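Local structure of sphingomyelinase-c (Listeria ivanovii, 1ZWX) at residues R34-Y43 with Q286-V294. The protein is a bacterial sphingomyelinase C (SmcL) of the endonuclease/exonuclease/phosphatase family, with a DNase I-like fold. Numbering follows the deposited sequence. Where two conformers were deposited one is given.
With PO4 (phosphate ion), chain B.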
ATOM      1  N   ARG A  34     -11.402   8.824  10.234  1.00 25.76           N
ATOM      2  CA  ARG A  34     -11.210   8.249   8.908  1.00 25.63           C
ATOM      3  C   ARG A  34     -11.018   6.749   9.022  1.00 25.77           C
ATOM      4  O   ARG A  34     -11.355   6.038   8.083  1.00 27.35           O
ATOM      5  CB  ARG A  34     -10.069   8.928   8.155  1.00 24.91           C
ATOM      6  CG  ARG A  34     -10.444  10.312   7.596  1.00 23.98           C
ATOM      7  CD  ARG A  34      -9.360  10.880   6.666  1.00 25.03           C
ATOM      8  NE  ARG A  34      -8.158  11.253   7.410  1.00 24.05           N
ATOM      9  CZ  ARG A  34      -6.962  10.664   7.286  1.00 25.96           C
ATOM     10  NH1 ARG A  34      -6.769   9.674   6.412  1.00 24.24           N
ATOM     11  NH2 ARG A  34      -5.950  11.073   8.036  1.00 22.83           N
ATOM     12  N   ALA A  35     -10.505   6.267  10.159  1.00 25.46           N
ATOM     13  CA  ALA A  35     -10.432   4.839  10.429  1.00 26.76           C
ATOM     14  C   ALA A  35     -11.835   4.192  10.399  1.00 28.25           C
ATOM     15  O   ALA A  35     -11.963   3.006  10.049  1.00 28.66           O
ATOM     16  CB  ALA A  35      -9.739   4.556  11.773  1.00 26.43           C
ATOM     17  N   ASP A  36     -12.870   4.968  10.755  1.00 27.95           N
ATOM     18  CA  ASP A  36     -14.268   4.508  10.640  1.00 28.17           C
ATOM     19  C   ASP A  36     -14.810   4.654   9.240  1.00 28.04           C
ATOM     20  O   ASP A  36     -15.401   3.709   8.704  1.00 28.02           O
ATOM     21  CB  ASP A  36     -15.188   5.247  11.631  1.00 28.80           C
ATOM     22  CG  ASP A  36     -14.895   4.917  13.066  1.00 30.75           C
ATOM     23  OD1 ASP A  36     -14.344   3.841  13.352  1.00 33.66           O
ATOM     24  OD2 ASP A  36     -15.215   5.745  13.958  1.00 35.44           O
ATOM     25  N   LEU A  37     -14.612   5.827   8.638  1.00 28.09           N
ATOM     26  CA  LEU A  37     -15.106   6.130   7.302  1.00 27.66           C
ATOM     27  C   LEU A  37     -14.589   5.141   6.248  1.00 27.91           C
ATOM     28  O   LEU A  37     -15.345   4.664   5.383  1.00 26.69           O
ATOM     29  CB  LEU A  37     -14.704   7.542   6.885  1.00 28.47           C
ATOM     30  CG  LEU A  37     -15.371   8.740   7.581  1.00 29.77           C
ATOM     31  CD1 LEU A  37     -14.979  10.004   6.821  1.00 29.71           C
ATOM     32  CD2 LEU A  37     -16.922   8.559   7.620  1.00 31.16           C
ATOM     33  N   ILE A  38     -13.293   4.866   6.319  1.00 26.96           N
ATOM     34  CA  ILE A  38     -12.650   3.966   5.368  1.00 26.24           C
ATOM     35  C   ILE A  38     -13.234   2.545   5.489  1.00 26.38           C
ATOM     36  O   ILE A  38     -13.557   1.926   4.478  1.00 26.63           O
ATOM     37  CB  ILE A  38     -11.098   3.933   5.569  1.00 26.59           C
ATOM     38  CG1 ILE A  38     -10.447   5.246   5.110  1.00 24.53           C
ATOM     39  CG2 ILE A  38     -10.476   2.707   4.864  1.00 25.28           C
ATOM     40  CD1 ILE A  38      -9.009   5.424   5.707  1.00 25.18           C
ATOM     41  N   ALA A  39     -13.323   2.020   6.708  1.00 27.36           N
ATOM     42  CA  ALA A  39     -13.839   0.667   6.919  1.00 27.87           C
ATOM     43  C   ALA A  39     -15.343   0.530   6.583  1.00 29.16           C
ATOM     44  O   ALA A  39     -15.811  -0.591   6.274  1.00 28.90           O
ATOM     45  CB  ALA A  39     -13.559   0.193   8.336  1.00 28.03           C
ATOM     46  N   GLN A  40     -16.070   1.652   6.613  1.00 28.74           N
ATOM     47  CA  GLN A  40     -17.508   1.715   6.242  1.00 29.73           C
ATOM     48  C   GLN A  40     -17.760   1.954   4.762  1.00 29.98           C
ATOM     49  O   GLN A  40     -18.912   1.925   4.314  1.00 30.34           O
ATOM     50  CB  GLN A  40     -18.211   2.837   7.023  1.00 28.58           C
ATOM     51  CG  GLN A  40     -18.310   2.569   8.533  1.00 29.70           C
ATOM     52  CD  GLN A  40     -18.657   3.813   9.342  1.00 31.02           C
ATOM     53  OE1 GLN A  40     -18.935   4.899   8.803  1.00 34.58           O
ATOM     54  NE2 GLN A  40     -18.635   3.658  10.642  1.00 35.42           N
ATOM     55  N   ALA A  41     -16.700   2.199   3.992  1.00 29.30           N
ATOM     56  CA  ALA A  41     -16.855   2.605   2.591  1.00 29.38           C
ATOM     57  C   ALA A  41     -17.106   1.371   1.704  1.00 29.52           C
ATOM     58  O   ALA A  41     -16.613   0.273   1.991  1.00 27.82           O
ATOM     59  CB  ALA A  41     -15.613   3.352   2.097  1.00 28.86           C
ATOM     60  N   ASP A  42     -17.861   1.587   0.631  1.00 30.46           N
ATOM     61  CA  ASP A  42     -18.155   0.524  -0.329  1.00 31.83           C
ATOM     62  C   ASP A  42     -16.906  -0.033  -1.005  1.00 31.53           C
ATOM     63  O   ASP A  42     -16.837  -1.248  -1.262  1.00 31.15           O
ATOM     64  CB  ASP A  42     -19.180   0.999  -1.349  1.00 32.97           C
ATOM     65  CG  ASP A  42     -20.587   1.106  -0.755  1.00 35.53           C
ATOM     66  OD1 ASP A  42     -20.829   0.559   0.354  1.00 37.65           O
ATOM     67  OD2 ASP A  42     -21.450   1.742  -1.399  1.00 39.12           O
ATOM     68  N   TYR A  43     -15.899   0.823  -1.256  1.00 30.03           N
ATOM     69  CA  TYR A  43     -14.712   0.345  -1.956  1.00 29.31           C
ATOM     70  C   TYR A  43     -13.945  -0.695  -1.144  1.00 28.41           C
ATOM     71  O   TYR A  43     -13.173  -1.474  -1.703  1.00 29.05           O
ATOM     72  CB  TYR A  43     -13.809   1.505  -2.418  1.00 29.69           C
ATOM     73  CG  TYR A  43     -12.912   2.075  -1.325  1.00 29.01           C
ATOM     74  CD1 TYR A  43     -11.662   1.503  -1.045  1.00 28.44           C
ATOM     75  CD2 TYR A  43     -13.305   3.199  -0.589  1.00 30.29           C
ATOM     76  CE1 TYR A  43     -10.837   2.024  -0.051  1.00 27.69           C
ATOM     77  CE2 TYR A  43     -12.473   3.733   0.407  1.00 29.34           C
ATOM     78  CZ  TYR A  43     -11.254   3.142   0.676  1.00 28.59           C
ATOM     79  OH  TYR A  43     -10.436   3.666   1.667  1.00 26.80           O
ATOM     80  N   GLN A 286     -13.232  16.019   2.261  1.00 27.20           N
ATOM     81  CA  GLN A 286     -14.163  15.044   1.702  1.00 28.17           C
ATOM     82  C   GLN A 286     -13.430  13.877   1.011  1.00 28.75           C
ATOM     83  O   GLN A 286     -13.946  13.281   0.039  1.00 28.85           O
ATOM     84  CB  GLN A 286     -15.078  15.758   0.712  1.00 28.42           C
ATOM     85  CG  GLN A 286     -14.321  16.469  -0.370  1.00 32.70           C
ATOM     86  CD  GLN A 286     -15.229  17.120  -1.382  1.00 37.60           C
ATOM     87  OE1 GLN A 286     -14.820  17.399  -2.513  1.00 40.65           O
ATOM     88  NE2 GLN A 286     -16.471  17.369  -0.983  1.00 40.47           N
ATOM     89  N   ASP A 287     -12.242  13.554   1.524  1.00 28.12           N
ATOM     90  CA  ASP A 287     -11.475  12.416   1.038  1.00 27.71           C
ATOM     91  C   ASP A 287     -11.094  11.507   2.163  1.00 26.62           C
ATOM     92  O   ASP A 287     -10.995  11.941   3.319  1.00 27.24           O
ATOM     93  CB  ASP A 287     -10.285  12.855   0.178  1.00 27.09           C
ATOM     94  CG  ASP A 287     -10.727  13.467  -1.154  1.00 29.62           C
ATOM     95  OD1 ASP A 287     -10.871  14.720  -1.234  1.00 28.09           O
ATOM     96  OD2 ASP A 287     -10.937  12.707  -2.146  1.00 32.08           O
ATOM     97  N   PHE A 288     -10.925  10.216   1.837  1.00 26.16           N
ATOM     98  CA  PHE A 288     -10.568   9.186   2.811  1.00 25.34           C
ATOM     99  C   PHE A 288      -9.096   9.278   3.190  1.00 25.44           C
ATOM    100  O   PHE A 288      -8.698   8.859   4.285  1.00 25.45           O
ATOM    101  CB  PHE A 288     -10.794   7.781   2.211  1.00 25.18           C
ATOM    102  CG  PHE A 288     -12.258   7.463   1.924  1.00 25.54           C
ATOM    103  CD1 PHE A 288     -12.749   7.505   0.635  1.00 26.65           C
ATOM    104  CD2 PHE A 288     -13.122   7.132   2.957  1.00 25.80           C
ATOM    105  CE1 PHE A 288     -14.111   7.224   0.362  1.00 27.66           C
ATOM    106  CE2 PHE A 288     -14.489   6.856   2.690  1.00 25.84           C
ATOM    107  CZ  PHE A 288     -14.961   6.894   1.411  1.00 25.59           C
ATOM    108  N   SER A 289      -8.302   9.769   2.250  1.00 24.93           N
ATOM    109  CA  SER A 289      -6.845   9.807   2.374  1.00 25.71           C
ATOM    110  C   SER A 289      -6.312  10.786   1.332  1.00 25.43           C
ATOM    111  O   SER A 289      -7.077  11.261   0.475  1.00 25.53           O
ATOM    112  CB  SER A 289      -6.267   8.394   2.154  1.00 25.28           C
ATOM    113  OG  SER A 289      -4.908   8.448   1.761  1.00 27.27           O
ATOM    114  N   ASP A 290      -5.017  11.091   1.380  1.00 24.92           N
ATOM    115  CA  ASP A 290      -4.431  11.916   0.336  1.00 25.80           C
ATOM    116  C   ASP A 290      -4.072  11.116  -0.918  1.00 25.07           C
ATOM    117  O   ASP A 290      -3.708  11.714  -1.946  1.00 25.53           O
ATOM    118  CB  ASP A 290      -3.245  12.762   0.865  1.00 26.60           C
ATOM    119  CG  ASP A 290      -2.033  11.929   1.304  1.00 31.17           C
ATOM    120  OD1 ASP A 290      -2.114  10.688   1.474  1.00 30.49           O
ATOM    121  OD2 ASP A 290      -0.957  12.561   1.515  1.00 36.49           O
ATOM    122  N   HIS A 291      -4.142   9.773  -0.828  1.00 23.78           N
ATOM    123  CA  HIS A 291      -3.991   8.902  -2.007  1.00 23.30           C
ATOM    124  C   HIS A 291      -5.360   8.329  -2.326  1.00 23.01           C
ATOM    125  O   HIS A 291      -6.151   8.083  -1.412  1.00 22.43           O
ATOM    126  CB  HIS A 291      -3.056   7.716  -1.760  1.00 22.88           C
ATOM    127  CG  HIS A 291      -1.602   8.070  -1.686  1.00 24.72           C
ATOM    128  ND1 HIS A 291      -0.695   7.689  -2.652  1.00 25.11           N
ATOM    129  CD2 HIS A 291      -0.894   8.757  -0.750  1.00 25.78           C
ATOM    130  CE1 HIS A 291       0.508   8.139  -2.327  1.00 26.13           C
ATOM    131  NE2 HIS A 291       0.417   8.787  -1.176  1.00 27.14           N
ATOM    132  N   TYR A 292      -5.604   8.058  -3.608  1.00 23.03           N
ATOM    133  CA  TYR A 292      -6.775   7.278  -3.988  1.00 24.08           C
ATOM    134  C   TYR A 292      -6.470   5.792  -3.912  1.00 24.20           C
ATOM    135  O   TYR A 292      -5.332   5.392  -4.137  1.00 24.19           O
ATOM    136  CB  TYR A 292      -7.284   7.652  -5.386  1.00 23.96           C
ATOM    137  CG  TYR A 292      -7.711   9.073  -5.501  1.00 24.67           C
ATOM    138  CD1 TYR A 292      -7.152   9.928  -6.483  1.00 25.69           C
ATOM    139  CD2 TYR A 292      -8.663   9.592  -4.634  1.00 25.20           C
ATOM    140  CE1 TYR A 292      -7.565  11.275  -6.580  1.00 26.15           C
ATOM    141  CE2 TYR A 292      -9.069  10.935  -4.717  1.00 26.79           C
ATOM    142  CZ  TYR A 292      -8.525  11.764  -5.674  1.00 25.96           C
ATOM    143  OH  TYR A 292      -8.970  13.077  -5.716  1.00 27.81           O
ATOM    144  N   PRO A 293      -7.488   4.969  -3.556  1.00 23.98           N
ATOM    145  CA  PRO A 293      -7.324   3.517  -3.535  1.00 23.46           C
ATOM    146  C   PRO A 293      -7.198   2.975  -4.966  1.00 22.75           C
ATOM    147  O   PRO A 293      -7.639   3.631  -5.918  1.00 23.41           O
ATOM    148  CB  PRO A 293      -8.626   3.002  -2.915  1.00 22.93           C
ATOM    149  CG  PRO A 293      -9.481   4.192  -2.638  1.00 24.62           C
ATOM    150  CD  PRO A 293      -8.854   5.403  -3.198  1.00 23.94           C
ATOM    151  N   VAL A 294      -6.556   1.826  -5.109  1.00 22.57           N
ATOM    152  CA  VAL A 294      -6.421   1.181  -6.413  1.00 22.40           C
ATOM    153  C   VAL A 294      -6.997  -0.238  -6.260  1.00 21.94           C
ATOM    154  O   VAL A 294      -6.751  -0.897  -5.276  1.00 21.82           O
ATOM    155  CB  VAL A 294      -4.940   1.175  -6.956  1.00 22.60           C
ATOM    156  CG1 VAL A 294      -4.769   0.204  -8.107  0.50 22.09           C
ATOM    157  CG2 VAL A 294      -4.506   2.598  -7.372  0.50 23.27           C
TER
HETATM  158  P   PO4 B 401       3.272  10.603   1.033  1.00 49.75           P
HETATM  159  O1  PO4 B 401       3.163  12.121   1.032  1.00 47.52           O
HETATM  160  O2  PO4 B 401       1.933   9.995   0.708  1.00 43.76           O
HETATM  161  O3  PO4 B 401       4.224  10.153  -0.061  1.00 47.21           O
HETATM  162  O4  PO4 B 401       3.742  10.165   2.408  1.00 48.55           O
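Phe-288 packs against Leu-37, Ile-38, Ala-41 and Tyr-43, and so joins helix 31-39 and the turn after it to the loop before strand 294-298 in this DNase I-like fold. The tight part is the Phe-288 ring. Tyr-43 turns an edge onto its face in a T-shaped pair (planes at 66°), with CE2 poised above the ring centre and 3.8 Å from Phe-288 CD1. Ala-41 CB meets Phe-288 CZ at 3.7 Å, and Ile-38 CG1 lies 3.9 Å from Phe-288 CB. The looser side is at partly exposed Tyr-43, where Pro-293 covers one ring face by a CH-pi contact offset toward the rim, its CG 3.6 Å from Tyr-43 CE1. Beyond Phe-288 the loop runs on to His-291, whose NE2 donates to O2 of a phosphate ion at 2.7 Å; its ND1 is hydrogen-bonded to Asp-248 OD1. Ser-289 OG, also bonded to Asn-17 O, accepts from His-291 N in an ST turn. One turn into helix 31-39, Arg-34 has its NH2 hydrogen-bonded to Trp-29 O and Tyr-19 O, while the bend at chi3 (-70°) brings NH1 to Phe-288 O, which lies close to the guanidinium plane and accepts at 3.0 Å (N-H...O angle 165°).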